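Local coordinates for protein 378aa long hypothetical citrate synthase (Sulfolobus tokodaii, PDB 1VGM) that is a mostly helical protein of the citrate synthase family that assembles from two copies of the chain, at residues A[172-177]-A[335-340]; A[34-39]-A[178-183]; A[245-250]-A[302-307]. All coordinates share one frame; numbering follows the deposited sequence.

Interaction 1: A[172-177]-A[335-340]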
loop_
_atom_site.group_PDB
_atom_site.type_symbol
_atom_site.label_atom_id
_atom_site.label_comp_id
_atom_site.label_asym_id
_atom_site.label_seq_id
_atom_site.Cartn_x
_atom_site.Cartn_y
_atom_site.Cartn_z
ATOM N N LYS A 172 19.442 -0.723 -25.791
ATOM C CA LYS A 172 20.333 0.131 -25.010
ATOM C C LYS A 172 19.568 1.263 -24.306
ATOM O O LYS A 172 19.860 1.594 -23.151
ATOM C CB LYS A 172 21.430 0.725 -25.907
ATOM C CG LYS A 172 22.588 -0.229 -26.215
ATOM C CD LYS A 172 23.551 0.353 -27.253
ATOM C CE LYS A 172 22.946 0.312 -28.650
ATOM N NZ LYS A 172 23.884 0.768 -29.723
ATOM N N ALA A 173 18.594 1.854 -24.997
ATOM C CA ALA A 173 17.800 2.945 -24.424
ATOM C C ALA A 173 16.914 2.463 -23.276
ATOM O O ALA A 173 16.699 3.184 -22.305
ATOM C CB ALA A 173 16.938 3.603 -25.512
ATOM N N MET A 174 16.393 1.247 -23.399
ATOM C CA MET A 174 15.538 0.671 -22.369
ATOM C C MET A 174 16.370 0.298 -21.139
ATOM O O MET A 174 15.965 0.545 -19.998
ATOM C CB MET A 174 14.830 -0.571 -22.918
ATOM C CG MET A 174 13.779 -1.166 -21.979
ATOM S SD MET A 174 12.319 -0.116 -21.761
ATOM C CE MET A 174 12.279 0.073 -19.956
ATOM N N ASP A 175 17.532 -0.298 -21.382
ATOM C CA ASP A 175 18.469 -0.647 -20.315
ATOM C C ASP A 175 18.916 0.597 -19.548
ATOM O O ASP A 175 18.922 0.616 -18.314
ATOM C CB ASP A 175 19.690 -1.357 -20.913
ATOM C CG ASP A 175 20.679 -1.794 -19.864
ATOM O OD1 ASP A 175 21.716 -1.117 -19.713
ATOM O OD2 ASP A 175 20.421 -2.816 -19.191
ATOM N N ALA A 176 19.284 1.641 -20.281
ATOM C CA ALA A 176 19.577 2.930 -19.660
ATOM C C ALA A 176 18.415 3.446 -18.794
ATOM O O ALA A 176 18.615 3.859 -17.648
ATOM C CB ALA A 176 19.933 3.948 -20.743
ATOM N N SER A 177 17.202 3.418 -19.339
ATOM C CA SER A 177 16.026 3.860 -18.596
ATOM C C SER A 177 15.833 3.122 -17.273
ATOM O O SER A 177 15.512 3.740 -16.258
ATOM C CB SER A 177 14.776 3.698 -19.454
ATOM O OG SER A 177 14.850 4.527 -20.602
ATOM N N PHE A 335 8.347 3.778 -15.276
ATOM C CA PHE A 335 9.005 4.252 -14.058
ATOM C C PHE A 335 8.916 3.187 -12.968
ATOM O O PHE A 335 9.880 2.938 -12.262
ATOM C CB PHE A 335 8.352 5.545 -13.560
ATOM C CG PHE A 335 8.792 5.951 -12.177
ATOM C CD1 PHE A 335 9.902 6.780 -12.002
ATOM C CD2 PHE A 335 8.102 5.501 -11.049
ATOM C CE1 PHE A 335 10.336 7.149 -10.724
ATOM C CE2 PHE A 335 8.524 5.861 -9.758
ATOM C CZ PHE A 335 9.642 6.693 -9.596
ATOM N N ALA A 336 7.748 2.569 -12.827
ATOM C CA ALA A 336 7.550 1.556 -11.794
ATOM C C ALA A 336 8.429 0.344 -12.087
ATOM O O ALA A 336 9.005 -0.265 -11.178
ATOM C CB ALA A 336 6.091 1.142 -11.748
ATOM N N LEU A 337 8.532 0.011 -13.369
ATOM C CA LEU A 337 9.330 -1.120 -13.813
ATOM C C LEU A 337 10.788 -0.961 -13.410
ATOM O O LEU A 337 11.461 -1.938 -13.075
ATOM C CB LEU A 337 9.239 -1.263 -15.332
ATOM C CG LEU A 337 10.072 -2.409 -15.909
ATOM C CD1 LEU A 337 9.498 -3.750 -15.465
ATOM C CD2 LEU A 337 10.097 -2.305 -17.424
ATOM N N SER A 338 11.276 0.274 -13.455
ATOM C CA SER A 338 12.639 0.572 -13.034
ATOM C C SER A 338 12.761 0.713 -11.508
ATOM O O SER A 338 13.667 0.130 -10.888
ATOM C CB SER A 338 13.115 1.855 -13.715
ATOM O OG SER A 338 14.258 2.382 -13.067
ATOM N N ARG A 339 11.848 1.480 -10.907
ATOM C CA ARG A 339 11.980 1.877 -9.502
ATOM C C ARG A 339 11.766 0.684 -8.560
ATOM O O ARG A 339 12.136 0.734 -7.384
ATOM C CB ARG A 339 10.984 3.005 -9.177
ATOM C CG ARG A 339 10.939 3.465 -7.698
ATOM C CD ARG A 339 12.293 3.921 -7.162
ATOM N NE ARG A 339 12.907 4.920 -8.030
ATOM C CZ ARG A 339 12.808 6.236 -7.858
ATOM N NH1 ARG A 339 12.126 6.730 -6.826
ATOM N NH2 ARG A 339 13.396 7.062 -8.719
ATOM N N VAL A 340 11.197 -0.402 -9.083
ATOM C CA VAL A 340 10.955 -1.580 -8.263
ATOM C C VAL A 340 12.262 -2.130 -7.683
ATOM O O VAL A 340 12.275 -2.659 -6.567
ATOM C CB VAL A 340 10.231 -2.694 -9.067
ATOM C CG1 VAL A 340 11.167 -3.298 -10.114
ATOM C CG2 VAL A 340 9.717 -3.762 -8.115
#
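Met-174 and Leu-337 meet through their methyl ends, CE of the methionine lying 4.1 Å from CD2 of the leucine. The two side chains cross at about a right angle. Met-174 sets out with CG anti to the backbone N (chi1 -173°) and then bends at chi2 and chi3, which swings the methyl across toward the other helix. The closer approach is at the serines: Ser-338 OG stands 3.7 Å from Ser-177 O, too long for a hydrogen bond, and its polar partner is instead Leu-178 O, one residue further on. Both segments are interior turns of long helices, 168-180 and 331-353, packed in the all-helical core of a citrate synthase fold. Ser-177 turns its hydroxyl back on its own helix, OG giving a 2.9 Å bond to Ala-173 O; that carbonyl also takes Ser-177 N, from the opposite face of its plane, and so serves two donors. Around the methyl contact, Leu-158 of helix 153-162 touches Met-174, and Thr-128 of helix 117-139 touches Leu-337. The solvent side lies further back along helix 168-180, where Lys-172 is exposed and takes no part.

Interaction 2: A[34-39]-A[178-183]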
loop_
_atom_site.group_PDB
_atom_site.type_symbol
_atom_site.label_atom_id
_atom_site.label_comp_id
_atom_site.label_asym_id
_atom_site.label_seq_id
_atom_site.Cartn_x
_atom_site.Cartn_y
_atom_site.Cartn_z
ATOM N N TYR A 34 29.026 4.429 -7.263
ATOM C CA TYR A 34 29.360 4.549 -8.680
ATOM C C TYR A 34 28.471 5.594 -9.354
ATOM O O TYR A 34 27.253 5.559 -9.206
ATOM C CB TYR A 34 29.177 3.195 -9.372
ATOM C CG TYR A 34 30.129 2.123 -8.881
ATOM C CD1 TYR A 34 31.477 2.134 -9.253
ATOM C CD2 TYR A 34 29.681 1.088 -8.057
ATOM C CE1 TYR A 34 32.356 1.134 -8.815
ATOM C CE2 TYR A 34 30.552 0.087 -7.614
ATOM C CZ TYR A 34 31.885 0.114 -7.995
ATOM O OH TYR A 34 32.738 -0.876 -7.554
ATOM N N ASP A 35 29.086 6.511 -10.100
ATOM C CA ASP A 35 28.352 7.585 -10.773
ATOM C C ASP A 35 27.340 7.001 -11.753
ATOM O O ASP A 35 27.617 5.998 -12.410
ATOM C CB ASP A 35 29.318 8.500 -11.530
ATOM C CG ASP A 35 28.639 9.756 -12.065
ATOM O OD1 ASP A 35 27.930 9.682 -13.092
ATOM O OD2 ASP A 35 28.821 10.826 -11.452
ATOM N N ILE A 36 26.172 7.629 -11.858
ATOM C CA ILE A 36 25.114 7.088 -12.703
ATOM C C ILE A 36 25.533 7.061 -14.177
ATOM O O ILE A 36 25.086 6.203 -14.941
ATOM C CB ILE A 36 23.789 7.901 -12.551
ATOM C CG1 ILE A 36 22.716 7.325 -13.477
ATOM C CG2 ILE A 36 24.017 9.357 -12.878
ATOM C CD1 ILE A 36 21.782 6.385 -12.787
ATOM N N ASN A 37 26.400 7.991 -14.563
ATOM C CA ASN A 37 26.905 8.055 -15.933
ATOM C C ASN A 37 27.738 6.819 -16.289
ATOM O O ASN A 37 27.630 6.291 -17.395
ATOM C CB ASN A 37 27.753 9.321 -16.129
ATOM C CG ASN A 37 26.912 10.593 -16.184
ATOM O OD1 ASN A 37 26.398 10.964 -17.236
ATOM N ND2 ASN A 37 26.776 11.266 -15.048
ATOM N N ASP A 38 28.570 6.361 -15.357
ATOM C CA ASP A 38 29.399 5.180 -15.606
ATOM C C ASP A 38 28.532 3.934 -15.714
ATOM O O ASP A 38 28.746 3.078 -16.585
ATOM C CB ASP A 38 30.420 4.995 -14.480
ATOM C CG ASP A 38 31.490 6.062 -14.493
ATOM O OD1 ASP A 38 31.799 6.571 -15.589
ATOM O OD2 ASP A 38 32.021 6.395 -13.414
ATOM N N LEU A 39 27.553 3.833 -14.818
ATOM C CA LEU A 39 26.660 2.678 -14.809
ATOM C C LEU A 39 25.877 2.553 -16.110
ATOM O O LEU A 39 25.825 1.477 -16.701
ATOM C CB LEU A 39 25.704 2.765 -13.614
ATOM C CG LEU A 39 26.456 2.730 -12.277
ATOM C CD1 LEU A 39 25.491 2.894 -11.125
ATOM C CD2 LEU A 39 27.226 1.418 -12.156
ATOM N N LEU A 178 16.026 1.805 -17.286
ATOM C CA LEU A 178 15.866 0.998 -16.085
ATOM C C LEU A 178 16.896 1.412 -15.036
ATOM O O LEU A 178 16.590 1.479 -13.845
ATOM C CB LEU A 178 16.029 -0.491 -16.424
ATOM C CG LEU A 178 14.876 -1.064 -17.249
ATOM C CD1 LEU A 178 15.256 -2.423 -17.808
ATOM C CD2 LEU A 178 13.635 -1.164 -16.375
ATOM N N ILE A 179 18.114 1.702 -15.483
ATOM C CA ILE A 179 19.154 2.191 -14.579
ATOM C C ILE A 179 18.795 3.572 -14.035
ATOM O O ILE A 179 18.948 3.844 -12.841
ATOM C CB ILE A 179 20.537 2.258 -15.300
ATOM C CG1 ILE A 179 21.011 0.841 -15.636
ATOM C CG2 ILE A 179 21.574 2.938 -14.411
ATOM C CD1 ILE A 179 22.321 0.792 -16.400
ATOM N N LEU A 180 18.319 4.445 -14.918
ATOM C CA LEU A 180 18.162 5.862 -14.592
ATOM C C LEU A 180 17.122 6.117 -13.493
ATOM O O LEU A 180 17.284 7.021 -12.681
ATOM C CB LEU A 180 17.772 6.650 -15.852
ATOM C CG LEU A 180 18.911 6.991 -16.820
ATOM C CD1 LEU A 180 18.344 7.390 -18.192
ATOM C CD2 LEU A 180 19.746 8.127 -16.236
ATOM N N TYR A 181 16.058 5.320 -13.479
ATOM C CA TYR A 181 14.942 5.519 -12.561
ATOM C C TYR A 181 14.983 4.546 -11.365
ATOM O O TYR A 181 14.031 4.469 -10.586
ATOM C CB TYR A 181 13.624 5.337 -13.317
ATOM C CG TYR A 181 13.032 6.593 -13.938
ATOM C CD1 TYR A 181 12.375 6.534 -15.165
ATOM C CD2 TYR A 181 13.021 7.808 -13.250
ATOM C CE1 TYR A 181 11.702 7.643 -15.686
ATOM C CE2 TYR A 181 12.353 8.928 -13.764
ATOM C CZ TYR A 181 11.690 8.834 -14.982
ATOM O OH TYR A 181 10.987 9.909 -15.484
ATOM N N THR A 182 16.075 3.802 -11.220
ATOM C CA THR A 182 16.148 2.744 -10.210
ATOM C C THR A 182 15.916 3.206 -8.768
ATOM O O THR A 182 15.190 2.551 -8.022
ATOM C CB THR A 182 17.500 1.999 -10.303
ATOM O OG1 THR A 182 17.424 1.033 -11.361
ATOM C CG2 THR A 182 17.845 1.294 -8.970
ATOM N N ASP A 183 16.519 4.323 -8.370
ATOM C CA ASP A 183 16.264 4.869 -7.038
ATOM C C ASP A 183 16.566 6.366 -6.929
ATOM O O ASP A 183 17.419 6.890 -7.650
ATOM C CB ASP A 183 17.081 4.107 -5.991
ATOM C CG ASP A 183 16.623 4.395 -4.577
ATOM O OD1 ASP A 183 15.398 4.486 -4.362
ATOM O OD2 ASP A 183 17.482 4.524 -3.682
#
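Ile-36 pushes its CD1 methyl up to the last turn of helix 168-180, where it lies 3.8 Å from Ile-179 CG2 and the same distance from Ile-179 O. The setting is a helix-to-helix contact within the citrate synthase fold: the start of the short helix 36-42, which follows directly on the small antiparallel sheet, sits against the C-terminal end of helix 168-180. The bumps are aliphatic, but two of the hollows are edged by backbone carbonyls. With CG1 anti to the backbone N (chi1 179°), the long branch of Ile-36 extends toward helix 168-180 and its end fits between Ile-179 and the backbone of Leu-180. Its flank is met by Leu-180, whose CD2 comes to 4.1 Å from Ile-36 CG1 with the two chains at about a right angle. Ile-36 and Ile-179, by contrast, slide past each other in opposite directions: while the methyl of the first enters beside the second, Ile-179 sends its own CD1 back into helix 36-42, to 3.6 Å from Leu-39 O. The CG2 methyl of Ile-179 thus has Ile-36 CD1 as one neighbour and Leu-39 CB as another, at 4.2 Å. Tyr-31 of strand 28-31 packs on Ile-36 and Leu-39, and its hydroxyl is hydrogen-bonded to Ile-179 O. Phe-372 of the second subunit also packs on Leu-39, so the dimer partner reaches this small helix. Asp-35 caps the helix: its OD1 accepts Asn-37 N at 2.7 Å on the anti side of the carboxylate, and Asn-37 ND2 at 2.8 Å through the syn lone pair, with that oxygen only 7° out of the Asn-37 amide plane.

Interaction 3: A[245-250]-A[302-307]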
loop_
_atom_site.group_PDB
_atom_site.type_symbol
_atom_site.label_atom_id
_atom_site.label_comp_id
_atom_site.label_asym_id
_atom_site.label_seq_id
_atom_site.Cartn_x
_atom_site.Cartn_y
_atom_site.Cartn_z
ATOM N N GLU A 245 2.639 32.247 -23.412
ATOM C CA GLU A 245 1.225 32.205 -23.065
ATOM C C GLU A 245 0.975 31.403 -21.788
ATOM O O GLU A 245 0.357 31.895 -20.844
ATOM C CB GLU A 245 0.423 31.605 -24.221
ATOM C CG GLU A 245 -1.072 31.514 -23.966
ATOM C CD GLU A 245 -1.808 30.795 -25.080
ATOM O OE1 GLU A 245 -2.795 30.090 -24.785
ATOM O OE2 GLU A 245 -1.408 30.931 -26.252
ATOM N N LYS A 246 1.452 30.165 -21.758
ATOM C CA LYS A 246 1.122 29.267 -20.658
ATOM C C LYS A 246 1.984 29.525 -19.432
ATOM O O LYS A 246 1.490 29.504 -18.304
ATOM C CB LYS A 246 1.278 27.813 -21.100
ATOM C CG LYS A 246 0.257 27.380 -22.136
ATOM C CD LYS A 246 -1.158 27.433 -21.572
ATOM C CE LYS A 246 -2.090 26.445 -22.273
ATOM N NZ LYS A 246 -2.598 26.955 -23.579
ATOM N N ILE A 247 3.271 29.774 -19.652
ATOM C CA ILE A 247 4.227 29.817 -18.553
ATOM C C ILE A 247 4.494 31.227 -18.029
ATOM O O ILE A 247 4.436 31.457 -16.821
ATOM C CB ILE A 247 5.557 29.154 -18.961
ATOM C CG1 ILE A 247 5.305 27.683 -19.284
ATOM C CG2 ILE A 247 6.575 29.267 -17.833
ATOM C CD1 ILE A 247 6.466 27.005 -19.945
ATOM N N ILE A 248 4.777 32.169 -18.926
ATOM C CA ILE A 248 5.045 33.546 -18.511
ATOM C C ILE A 248 3.770 34.307 -18.138
ATOM O O ILE A 248 3.665 34.846 -17.040
ATOM C CB ILE A 248 5.782 34.341 -19.608
ATOM C CG1 ILE A 248 7.098 33.642 -19.968
ATOM C CG2 ILE A 248 6.060 35.765 -19.120
ATOM C CD1 ILE A 248 8.125 33.607 -18.844
ATOM N N LYS A 249 2.803 34.352 -19.048
ATOM C CA LYS A 249 1.553 35.051 -18.775
ATOM C C LYS A 249 0.605 34.240 -17.897
ATOM O O LYS A 249 0.026 34.772 -16.954
ATOM C CB LYS A 249 0.851 35.417 -20.083
ATOM C CG LYS A 249 1.563 36.499 -20.875
ATOM C CD LYS A 249 0.732 36.934 -22.070
ATOM C CE LYS A 249 -0.519 37.673 -21.626
ATOM N NZ LYS A 249 -1.454 37.905 -22.763
ATOM N N GLY A 250 0.445 32.957 -18.210
ATOM C CA GLY A 250 -0.462 32.115 -17.448
ATOM C C GLY A 250 0.149 31.615 -16.150
ATOM O O GLY A 250 -0.506 30.923 -15.367
ATOM N N ASP A 302 16.684 30.038 -19.514
ATOM C CA ASP A 302 16.746 31.505 -19.526
ATOM C C ASP A 302 15.838 32.113 -18.458
ATOM O O ASP A 302 16.176 33.117 -17.834
ATOM C CB ASP A 302 16.328 32.061 -20.893
ATOM C CG ASP A 302 17.307 31.715 -21.994
ATOM O OD1 ASP A 302 18.444 31.312 -21.683
ATOM O OD2 ASP A 302 16.934 31.853 -23.179
ATOM N N THR A 303 14.676 31.508 -18.254
ATOM C CA THR A 303 13.681 32.080 -17.349
ATOM C C THR A 303 13.980 31.716 -15.895
ATOM O O THR A 303 13.885 32.561 -15.003
ATOM C CB THR A 303 12.263 31.597 -17.707
ATOM O OG1 THR A 303 11.891 32.124 -18.982
ATOM C CG2 THR A 303 11.259 32.073 -16.681
ATOM N N PHE A 304 14.350 30.458 -15.665
ATOM C CA PHE A 304 14.340 29.891 -14.319
ATOM C C PHE A 304 15.724 29.504 -13.811
ATOM O O PHE A 304 15.900 29.233 -12.624
ATOM C CB PHE A 304 13.436 28.662 -14.275
ATOM C CG PHE A 304 11.996 28.955 -14.572
ATOM C CD1 PHE A 304 11.383 28.401 -15.687
ATOM C CD2 PHE A 304 11.245 29.766 -13.725
ATOM C CE1 PHE A 304 10.042 28.628 -15.954
ATOM C CE2 PHE A 304 9.892 30.003 -13.982
ATOM C CZ PHE A 304 9.293 29.437 -15.103
ATOM N N GLY A 305 16.703 29.470 -14.707
ATOM C CA GLY A 305 18.037 29.062 -14.308
ATOM C C GLY A 305 18.529 29.852 -13.111
ATOM O O GLY A 305 19.150 29.303 -12.202
ATOM N N SER A 306 18.238 31.147 -13.109
ATOM C CA SER A 306 18.765 32.051 -12.099
ATOM C C SER A 306 18.132 31.779 -10.736
ATOM O O SER A 306 18.663 32.190 -9.703
ATOM C CB SER A 306 18.510 33.508 -12.509
ATOM O OG SER A 306 17.212 33.928 -12.129
ATOM N N LYS A 307 16.997 31.090 -10.733
ATOM C CA LYS A 307 16.434 30.578 -9.488
ATOM C C LYS A 307 16.808 29.114 -9.266
ATOM O O LYS A 307 16.134 28.402 -8.524
ATOM C CB LYS A 307 14.910 30.725 -9.493
ATOM C CG LYS A 307 14.414 32.103 -9.085
ATOM C CD LYS A 307 14.894 33.179 -10.048
ATOM C CE LYS A 307 14.200 34.510 -9.784
ATOM N NZ LYS A 307 12.714 34.394 -9.896
#
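The phenyl ring of Phe-304 presents its edge to Ile-247, whose CG2 methyl lies in the plane of the ring, 3.9 Å from Phe-304 CZ and almost as near to CE1. It is therefore a meeting of methyl and ring rim, and the two side chains cross at a slant. Phe-304 has CG anti to its carbonyl carbon (chi1 -63°), and this turns one face of the ring to Thr-303, whose CG2 methyl sits over its centre, 3.5 Å above the plane. The same threonine serves the other half of the contact: Ile-248 CD1 approaches between its two branches, 4.0 Å from Thr-303 OG1 and 4.1 Å from Thr-303 CG2. Here the C-terminal ends of two helices, 239-249 and 284-304, come together in the citrate synthase fold, well away from the centre of the chain. The first finishes in a wider, pi-type turn, in which Gly-250 N bonds to Glu-245 O at 2.8 Å. No hydrogen bond joins the two segments, and Thr-303 OG1 is bonded within its own helix, to Leu-299 O. Arg-253, just beyond the first helix, makes a cation-pi contact with Phe-304, while Phe-243 packs against both Ile-248 and Thr-303. Ile-247 is buried, whereas Ile-248 and Thr-303 are partly open to solvent.

In the fold
Interactions 1 and 2 are neighbours, their centres 10 Å apart, on consecutive turns of helix 168-180: one meets helix 331-353, the other helix 36-42. Besides the serine bond to Leu-178, they touch directly where Arg-339 NE lies 2.8 Å from Tyr-181 O, a probable hydrogen bond. Their segments alternate along the sequence, so helix 168-180 ties an early and a late part of the chain into one core. Interaction 3 is remote, its centre about 31 Å from that of interaction 1 and 30 Å from that of interaction 2. It is nested within the loop closed by interaction 1, follows interaction 2 in series, and joins two helix ends at the periphery.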